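Local coordinates for protein EvdO2 (Micromonospora carbonacea, PDB 4XAB) that probably catalyses an oxidative cyclization in orthosomycin antibiotic biosynthesis, as a metal-dependent oxygenase of the phytanoyl-CoA dioxygenase family with a double-stranded beta-helix fold, at residues 140-154 with 200-212. Sequence-based numbering, arbitrary orientation.
Sequences RRRGLSIWTTLDEAT and PLAPGGAVVHDFR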
ATOM      1  N   ARG A 140      11.776   9.703 -13.044  1.00 21.79           N
ATOM      2  CA  ARG A 140      12.086   8.740 -11.999  1.00 21.73           C
ATOM      3  C   ARG A 140      11.934   9.396 -10.641  1.00 21.02           C
ATOM      4  O   ARG A 140      12.364  10.519 -10.433  1.00 19.57           O
ATOM      5  CB  ARG A 140      13.502   8.183 -12.188  1.00 29.01           C
ATOM      6  CG  ARG A 140      13.869   7.058 -11.218  1.00 40.35           C
ATOM      7  CD  ARG A 140      15.271   6.527 -11.488  1.00 50.97           C
ATOM      8  NE  ARG A 140      15.696   5.543 -10.491  1.00 63.40           N
ATOM      9  CZ  ARG A 140      16.362   5.844  -9.378  1.00 66.84           C
ATOM     10  NH1 ARG A 140      16.676   7.106  -9.111  1.00 68.19           N
ATOM     11  NH2 ARG A 140      16.711   4.885  -8.529  1.00 65.76           N
ATOM     12  N   ARG A 141      11.286   8.700  -9.713  1.00 20.13           N
ATOM     13  CA  ARG A 141      11.225   9.170  -8.334  1.00 19.70           C
ATOM     14  C   ARG A 141      11.756   8.063  -7.447  1.00 20.08           C
ATOM     15  O   ARG A 141      11.479   6.899  -7.707  1.00 26.61           O
ATOM     16  CB  ARG A 141       9.793   9.503  -7.910  1.00 20.49           C
ATOM     17  CG  ARG A 141       9.141  10.688  -8.619  1.00 20.02           C
ATOM     18  CD  ARG A 141       7.690  10.761  -8.155  1.00 29.93           C
ATOM     19  NE  ARG A 141       6.895  11.748  -8.878  1.00 30.73           N
ATOM     20  CZ  ARG A 141       6.673  12.985  -8.451  1.00 33.12           C
ATOM     21  NH1 ARG A 141       7.213  13.407  -7.314  1.00 30.77           N
ATOM     22  NH2 ARG A 141       5.923  13.809  -9.172  1.00 41.60           N
ATOM     23  N   ARG A 142      12.541   8.421  -6.435  1.00 18.28           N
ATOM     24  CA  ARG A 142      12.813   7.489  -5.346  1.00 20.83           C
ATOM     25  C   ARG A 142      11.634   7.542  -4.391  1.00 22.26           C
ATOM     26  O   ARG A 142      11.040   8.593  -4.180  1.00 22.32           O
ATOM     27  CB  ARG A 142      14.114   7.835  -4.635  1.00 26.24           C
ATOM     28  CG  ARG A 142      15.311   7.803  -5.557  1.00 37.30           C
ATOM     29  CD  ARG A 142      16.579   7.423  -4.829  1.00 52.16           C
ATOM     30  NE  ARG A 142      17.046   8.474  -3.932  1.00 59.28           N
ATOM     31  CZ  ARG A 142      17.152   8.341  -2.614  1.00 58.99           C
ATOM     32  NH1 ARG A 142      16.827   7.195  -2.028  1.00 49.43           N
ATOM     33  NH2 ARG A 142      17.598   9.353  -1.884  1.00 65.13           N
ATOM     34  N   GLY A 143      11.271   6.417  -3.806  1.00 18.23           N
ATOM     35  CA  GLY A 143      10.139   6.479  -2.911  1.00 15.46           C
ATOM     36  C   GLY A 143       9.771   5.171  -2.288  1.00 16.28           C
ATOM     37  O   GLY A 143      10.326   4.117  -2.609  1.00 18.04           O
ATOM     38  N   LEU A 144       8.796   5.242  -1.396  1.00 14.48           N
ATOM     39  CA  LEU A 144       8.333   4.040  -0.731  1.00 11.69           C
ATOM     40  C   LEU A 144       6.911   4.236  -0.238  1.00 12.87           C
ATOM     41  O   LEU A 144       6.353   5.347  -0.283  1.00 15.72           O
ATOM     42  CB  LEU A 144       9.276   3.670   0.426  1.00 16.39           C
ATOM     43  CG  LEU A 144       9.630   4.723   1.492  1.00 13.22           C
ATOM     44  CD1 LEU A 144       8.454   5.044   2.410  1.00 17.11           C
ATOM     45  CD2 LEU A 144      10.805   4.245   2.344  1.00 14.44           C
ATOM     46  N   SER A 145       6.336   3.140   0.227  1.00 12.53           N
ATOM     47  CA  SER A 145       5.001   3.117   0.810  1.00 10.25           C
ATOM     48  C   SER A 145       5.070   2.532   2.213  1.00 12.06           C
ATOM     49  O   SER A 145       5.791   1.573   2.437  1.00 13.77           O
ATOM     50  CB  SER A 145       4.047   2.267  -0.026  1.00 15.84           C
ATOM     51  OG  SER A 145       3.854   2.856  -1.300  1.00 19.77           O
ATOM     52  N   ILE A 146       4.296   3.110   3.124  1.00 12.08           N
ATOM     53  CA  ILE A 146       4.151   2.610   4.494  1.00 11.64           C
ATOM     54  C   ILE A 146       2.688   2.229   4.688  1.00 12.53           C
ATOM     55  O   ILE A 146       1.797   3.091   4.725  1.00 13.78           O
ATOM     56  CB  ILE A 146       4.603   3.663   5.537  1.00 13.42           C
ATOM     57  CG1 ILE A 146       6.067   4.027   5.319  1.00 12.79           C
ATOM     58  CG2 ILE A 146       4.457   3.117   6.939  1.00 13.66           C
ATOM     59  CD1 ILE A 146       6.563   5.204   6.181  1.00 17.06           C
ATOM     60  N   TRP A 147       2.466   0.919   4.754  1.00 13.69           N
ATOM     61  CA  TRP A 147       1.166   0.267   4.812  1.00 13.12           C
ATOM     62  C   TRP A 147       0.873  -0.059   6.270  1.00 12.67           C
ATOM     63  O   TRP A 147       1.407  -1.034   6.780  1.00 15.53           O
ATOM     64  CB  TRP A 147       1.230  -1.007   3.950  1.00 17.97           C
ATOM     65  CG  TRP A 147      -0.028  -1.790   3.605  1.00 22.15           C
ATOM     66  CD1 TRP A 147      -0.820  -1.635   2.493  1.00 21.00           C
ATOM     67  CD2 TRP A 147      -0.554  -2.930   4.310  1.00 27.51           C
ATOM     68  NE1 TRP A 147      -1.831  -2.573   2.497  1.00 28.57           N
ATOM     69  CE2 TRP A 147      -1.689  -3.379   3.596  1.00 30.16           C
ATOM     70  CE3 TRP A 147      -0.187  -3.600   5.481  1.00 22.80           C
ATOM     71  CZ2 TRP A 147      -2.464  -4.468   4.021  1.00 31.27           C
ATOM     72  CZ3 TRP A 147      -0.963  -4.689   5.901  1.00 23.55           C
ATOM     73  CH2 TRP A 147      -2.083  -5.106   5.171  1.00 26.45           C
ATOM     74  N   THR A 148       0.070   0.766   6.941  1.00 14.73           N
ATOM     75  CA  THR A 148      -0.235   0.548   8.364  1.00 16.59           C
ATOM     76  C   THR A 148      -1.563  -0.174   8.464  1.00 14.73           C
ATOM     77  O   THR A 148      -2.564   0.302   7.922  1.00 20.10           O
ATOM     78  CB  THR A 148      -0.328   1.869   9.156  1.00 14.91           C
ATOM     79  OG1 THR A 148       0.917   2.573   9.089  1.00 16.99           O
ATOM     80  CG2 THR A 148      -0.708   1.608  10.627  1.00 16.38           C
ATOM     81  N   THR A 149      -1.594  -1.312   9.145  1.00 14.86           N
ATOM     82  CA  THR A 149      -2.847  -2.055   9.215  1.00 15.34           C
ATOM     83  C   THR A 149      -3.627  -1.644  10.458  1.00 16.70           C
ATOM     84  O   THR A 149      -3.042  -1.338  11.498  1.00 16.39           O
ATOM     85  CB  THR A 149      -2.606  -3.577   9.202  1.00 12.49           C
ATOM     86  OG1 THR A 149      -3.857  -4.263   9.133  1.00 19.18           O
ATOM     87  CG2 THR A 149      -1.822  -4.039  10.449  1.00 15.45           C
ATOM     88  N   LEU A 150      -4.952  -1.605  10.333  1.00 16.57           N
ATOM     89  CA  LEU A 150      -5.830  -1.293  11.460  1.00 17.50           C
ATOM     90  C   LEU A 150      -6.314  -2.568  12.129  1.00 16.12           C
ATOM     91  O   LEU A 150      -6.919  -2.532  13.204  1.00 18.62           O
ATOM     92  CB  LEU A 150      -7.044  -0.472  11.003  1.00 19.61           C
ATOM     93  CG  LEU A 150      -6.807   0.823  10.240  1.00 25.36           C
ATOM     94  CD1 LEU A 150      -8.091   1.666  10.210  1.00 26.30           C
ATOM     95  CD2 LEU A 150      -5.642   1.600  10.833  1.00 30.05           C
ATOM     96  N   ASP A 151      -6.053  -3.693  11.467  1.00 17.71           N
ATOM     97  CA  ASP A 151      -6.563  -4.993  11.881  1.00 16.48           C
ATOM     98  C   ASP A 151      -5.427  -5.995  11.874  1.00 17.01           C
ATOM     99  O   ASP A 151      -4.386  -5.729  11.267  1.00 19.20           O
ATOM    100  CB  ASP A 151      -7.669  -5.459  10.930  1.00 18.94           C
ATOM    101  CG  ASP A 151      -8.837  -4.502  10.892  1.00 23.58           C
ATOM    102  OD1 ASP A 151      -9.542  -4.404  11.911  1.00 22.28           O
ATOM    103  OD2 ASP A 151      -9.043  -3.833   9.858  1.00 22.11           O
ATOM    104  N   GLU A 152      -5.613  -7.142  12.527  1.00 17.33           N
ATOM    105  CA  GLU A 152      -4.696  -8.249  12.284  1.00 18.97           C
ATOM    106  C   GLU A 152      -4.614  -8.487  10.776  1.00 18.76           C
ATOM    107  O   GLU A 152      -5.638  -8.498  10.085  1.00 20.40           O
ATOM    108  CB  GLU A 152      -5.137  -9.538  12.992  1.00 19.02           C
ATOM    109  CG  GLU A 152      -4.146 -10.678  12.747  1.00 24.74           C
ATOM    110  CD  GLU A 152      -4.477 -11.957  13.493  1.00 30.70           C
ATOM    111  OE1 GLU A 152      -5.661 -12.184  13.819  1.00 31.61           O
ATOM    112  OE2 GLU A 152      -3.540 -12.748  13.742  1.00 31.47           O
ATOM    113  N   ALA A 153      -3.401  -8.672  10.270  1.00 15.59           N
ATOM    114  CA  ALA A 153      -3.206  -9.029   8.879  1.00 13.48           C
ATOM    115  C   ALA A 153      -2.506 -10.375   8.806  1.00 18.88           C
ATOM    116  O   ALA A 153      -1.395 -10.530   9.300  1.00 20.19           O
ATOM    117  CB  ALA A 153      -2.405  -7.974   8.161  1.00 12.84           C
ATOM    118  N   THR A 154      -3.179 -11.355   8.221  1.00 17.53           N
ATOM    119  CA  THR A 154      -2.607 -12.689   8.077  1.00 14.40           C
ATOM    120  C   THR A 154      -2.584 -13.096   6.617  1.00 16.74           C
ATOM    121  O   THR A 154      -3.138 -12.401   5.759  1.00 19.22           O
ATOM    122  CB  THR A 154      -3.413 -13.738   8.844  1.00 18.79           C
ATOM    123  OG1 THR A 154      -4.710 -13.836   8.241  1.00 21.02           O
ATOM    124  CG2 THR A 154      -3.569 -13.336  10.291  1.00 20.02           C
ATOM    125  N   PRO A 200       2.800 -11.015   7.759  1.00 17.01           N
ATOM    126  CA  PRO A 200       1.666 -10.791   8.657  1.00 16.51           C
ATOM    127  C   PRO A 200       1.981  -9.701   9.682  1.00 14.42           C
ATOM    128  O   PRO A 200       3.152  -9.458   9.991  1.00 17.93           O
ATOM    129  CB  PRO A 200       1.475 -12.154   9.321  1.00 18.10           C
ATOM    130  CG  PRO A 200       2.044 -13.136   8.334  1.00 20.42           C
ATOM    131  CD  PRO A 200       3.260 -12.414   7.803  1.00 17.03           C
ATOM    132  N   LEU A 201       0.933  -9.044  10.170  1.00 14.05           N
ATOM    133  CA  LEU A 201       1.051  -7.918  11.088  1.00 12.07           C
ATOM    134  C   LEU A 201      -0.029  -7.972  12.137  1.00 14.66           C
ATOM    135  O   LEU A 201      -1.115  -8.497  11.895  1.00 15.61           O
ATOM    136  CB  LEU A 201       0.932  -6.587  10.354  1.00 14.05           C
ATOM    137  CG  LEU A 201       2.005  -6.297   9.305  1.00 15.05           C
ATOM    138  CD1 LEU A 201       1.629  -5.041   8.557  1.00 16.84           C
ATOM    139  CD2 LEU A 201       3.402  -6.152   9.937  1.00 15.85           C
ATOM    140  N   ALA A 202       0.272  -7.401  13.294  1.00 13.61           N
ATOM    141  CA  ALA A 202      -0.740  -7.142  14.305  1.00 14.63           C
ATOM    142  C   ALA A 202      -1.279  -5.731  14.065  1.00 15.47           C
ATOM    143  O   ALA A 202      -0.657  -4.954  13.326  1.00 16.91           O
ATOM    144  CB  ALA A 202      -0.137  -7.279  15.697  1.00 13.72           C
ATOM    145  N   PRO A 203      -2.433  -5.389  14.664  1.00 15.47           N
ATOM    146  CA  PRO A 203      -2.974  -4.039  14.478  1.00 14.70           C
ATOM    147  C   PRO A 203      -1.975  -2.955  14.875  1.00 18.50           C
ATOM    148  O   PRO A 203      -1.321  -3.057  15.911  1.00 17.18           O
ATOM    149  CB  PRO A 203      -4.191  -4.016  15.408  1.00 22.68           C
ATOM    150  CG  PRO A 203      -4.571  -5.435  15.572  1.00 23.09           C
ATOM    151  CD  PRO A 203      -3.299  -6.213  15.531  1.00 17.77           C
ATOM    152  N   GLY A 204      -1.833  -1.945  14.020  1.00 16.32           N
ATOM    153  CA  GLY A 204      -0.875  -0.881  14.261  1.00 14.48           C
ATOM    154  C   GLY A 204       0.508  -1.169  13.714  1.00 15.08           C
ATOM    155  O   GLY A 204       1.371  -0.290  13.734  1.00 15.35           O
ATOM    156  N   GLY A 205       0.721  -2.395  13.241  1.00 13.51           N
ATOM    157  CA  GLY A 205       1.957  -2.754  12.561  1.00 11.08           C
ATOM    158  C   GLY A 205       1.949  -2.201  11.151  1.00 11.22           C
ATOM    159  O   GLY A 205       0.909  -1.793  10.651  1.00 13.90           O
ATOM    160  N   ALA A 206       3.114  -2.176  10.516  1.00 11.17           N
ATOM    161  CA  ALA A 206       3.185  -1.714   9.129  1.00 12.86           C
ATOM    162  C   ALA A 206       4.219  -2.480   8.362  1.00 10.80           C
ATOM    163  O   ALA A 206       5.169  -3.019   8.927  1.00 13.17           O
ATOM    164  CB  ALA A 206       3.501  -0.215   9.049  1.00 13.06           C
ATOM    165  N   VAL A 207       4.038  -2.510   7.045  1.00 11.15           N
ATOM    166  CA  VAL A 207       5.097  -2.937   6.170  1.00 12.99           C
ATOM    167  C   VAL A 207       5.467  -1.733   5.321  1.00 10.92           C
ATOM    168  O   VAL A 207       4.623  -0.873   5.004  1.00 12.75           O
ATOM    169  CB  VAL A 207       4.697  -4.140   5.281  1.00 16.96           C
ATOM    170  CG1 VAL A 207       4.597  -5.402   6.123  1.00 21.83           C
ATOM    171  CG2 VAL A 207       3.390  -3.870   4.585  1.00 18.31           C
ATOM    172  N   VAL A 208       6.750  -1.658   5.029  1.00 11.40           N
ATOM    173  CA  VAL A 208       7.308  -0.578   4.211  1.00 11.69           C
ATOM    174  C   VAL A 208       7.940  -1.190   2.966  1.00 13.17           C
ATOM    175  O   VAL A 208       8.710  -2.128   3.089  1.00 16.29           O
ATOM    176  CB  VAL A 208       8.370   0.201   5.000  1.00 13.84           C
ATOM    177  CG1 VAL A 208       8.882   1.391   4.189  1.00 12.29           C
ATOM    178  CG2 VAL A 208       7.798   0.649   6.360  1.00 15.12           C
ATOM    179  N   HIS A 209       7.641  -0.682   1.768  1.00 13.03           N
ATOM    180  CA  HIS A 209       8.333  -1.220   0.595  1.00 12.87           C
ATOM    181  C   HIS A 209       8.659  -0.170  -0.443  1.00 10.34           C
ATOM    182  O   HIS A 209       7.927   0.806  -0.640  1.00 14.49           O
ATOM    183  CB  HIS A 209       7.538  -2.354  -0.090  1.00 14.25           C
ATOM    184  CG  HIS A 209       6.173  -1.962  -0.568  1.00 16.17           C
ATOM    185  ND1 HIS A 209       5.037  -2.161   0.189  1.00 17.67           N
ATOM    186  CD2 HIS A 209       5.756  -1.424  -1.741  1.00 18.82           C
ATOM    187  CE1 HIS A 209       3.984  -1.735  -0.486  1.00 17.96           C
ATOM    188  NE2 HIS A 209       4.391  -1.293  -1.662  1.00 21.09           N
ATOM    189  N   ASP A 210       9.772  -0.423  -1.108  1.00 11.18           N
ATOM    190  CA  ASP A 210      10.264   0.414  -2.203  1.00 11.27           C
ATOM    191  C   ASP A 210       9.306   0.413  -3.402  1.00 15.13           C
ATOM    192  O   ASP A 210       8.567  -0.543  -3.615  1.00 12.46           O
ATOM    193  CB  ASP A 210      11.649  -0.077  -2.629  1.00 11.73           C
ATOM    194  CG  ASP A 210      12.310   0.834  -3.651  1.00 20.96           C
ATOM    195  OD1 ASP A 210      12.214   0.571  -4.874  1.00 17.30           O
ATOM    196  OD2 ASP A 210      12.919   1.825  -3.224  1.00 20.26           O
ATOM    197  N   PHE A 211       9.324   1.487  -4.184  1.00 12.83           N
ATOM    198  CA  PHE A 211       8.513   1.563  -5.389  1.00 14.70           C
ATOM    199  C   PHE A 211       8.758   0.396  -6.350  1.00 15.93           C
ATOM    200  O   PHE A 211       7.894   0.082  -7.181  1.00 17.98           O
ATOM    201  CB  PHE A 211       8.782   2.885  -6.122  1.00 16.54           C
ATOM    202  CG  PHE A 211       8.054   4.069  -5.549  1.00 13.48           C
ATOM    203  CD1 PHE A 211       7.111   3.915  -4.552  1.00 21.84           C
ATOM    204  CD2 PHE A 211       8.325   5.346  -6.022  1.00 15.77           C
ATOM    205  CE1 PHE A 211       6.438   5.016  -4.032  1.00 22.84           C
ATOM    206  CE2 PHE A 211       7.649   6.444  -5.515  1.00 20.68           C
ATOM    207  CZ  PHE A 211       6.710   6.277  -4.515  1.00 24.40           C
ATOM    208  N   ARG A 212       9.928  -0.235  -6.272  1.00 13.53           N
ATOM    209  CA  ARG A 212      10.241  -1.298  -7.238  1.00 16.18           C
ATOM    210  C   ARG A 212      10.145  -2.715  -6.648  1.00 17.96           C
ATOM    211  O   ARG A 212      10.381  -3.698  -7.343  1.00 16.13           O
ATOM    212  CB  ARG A 212      11.633  -1.070  -7.828  1.00 19.78           C
ATOM    213  CG  ARG A 212      11.779  -1.521  -9.269  1.00 28.68           C
ATOM    214  CD  ARG A 212      13.087  -1.022  -9.861  1.00 29.40           C
ATOM    215  NE  ARG A 212      12.987   0.331 -10.402  1.00 35.53           N
ATOM    216  CZ  ARG A 212      13.951   0.916 -11.108  1.00 36.94           C
ATOM    217  NH1 ARG A 212      15.084   0.267 -11.334  1.00 38.55           N
ATOM    218  NH2 ARG A 212      13.792   2.145 -11.581  1.00 36.48           N
TER
HETATM  219  O   HOH W   1      12.400   3.957  -5.057  1.00 35.71           O
HETATM  220  O   HOH W   2       5.860   1.585  -2.713  1.00 18.41           O
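With chi1 at -80° and chi2 close to zero, Phe211 folds its ring back over Gly143, whose CA lies 3.7 Å from the Phe211 ring centroid in a CH-pi contact. Gly143 contributes no side chain, and a CB there would run into the ring. His209 takes the less common chi1 of 59°, its CG wedged between backbone N and carbonyl carbon, which lays one imidazole face against Ser145 CB, 3.9 Å from His209 NE2. From this end the strands 143-149 and 206-210 run on antiparallel; the bond from Trp147 N to Val207 O is short (2.8 Å) and nearly straight at 171°. Beside it Val207 CG2 packs against Trp147 CB at 3.6 Å, while Leu201 CD1 meets the indole edge through CZ3. On the other face, Leu144, Ile146, Val208 and Ala206 form an apolar layer, with helix 89-102 covering Leu144 and Ile146. The regular pairing gives way at the type II turn 202-205, where Gly204 N bonds to Thr149 O, and resumes beyond it as hydrogen bonds both ways between Ala153 and Leu201. An alanine in place of Phe211 would probably leave the Gly143 backbone without its aromatic cover and open a gap beside Leu144 N. Polar groups are bridged by water: one molecule joins Gly143 N to Asp210 OD2, another links Ser145 OG with His209 O. In this double-stranded beta-helix, the face bearing Ser145, Trp147 and His209 looks toward the nickel site of His129, Asp131 and His215. His209 ND1 is hydrogen-bonded to Tyr162, so apolar contact and polar anchoring together probably fix the imidazole beside the metal pocket.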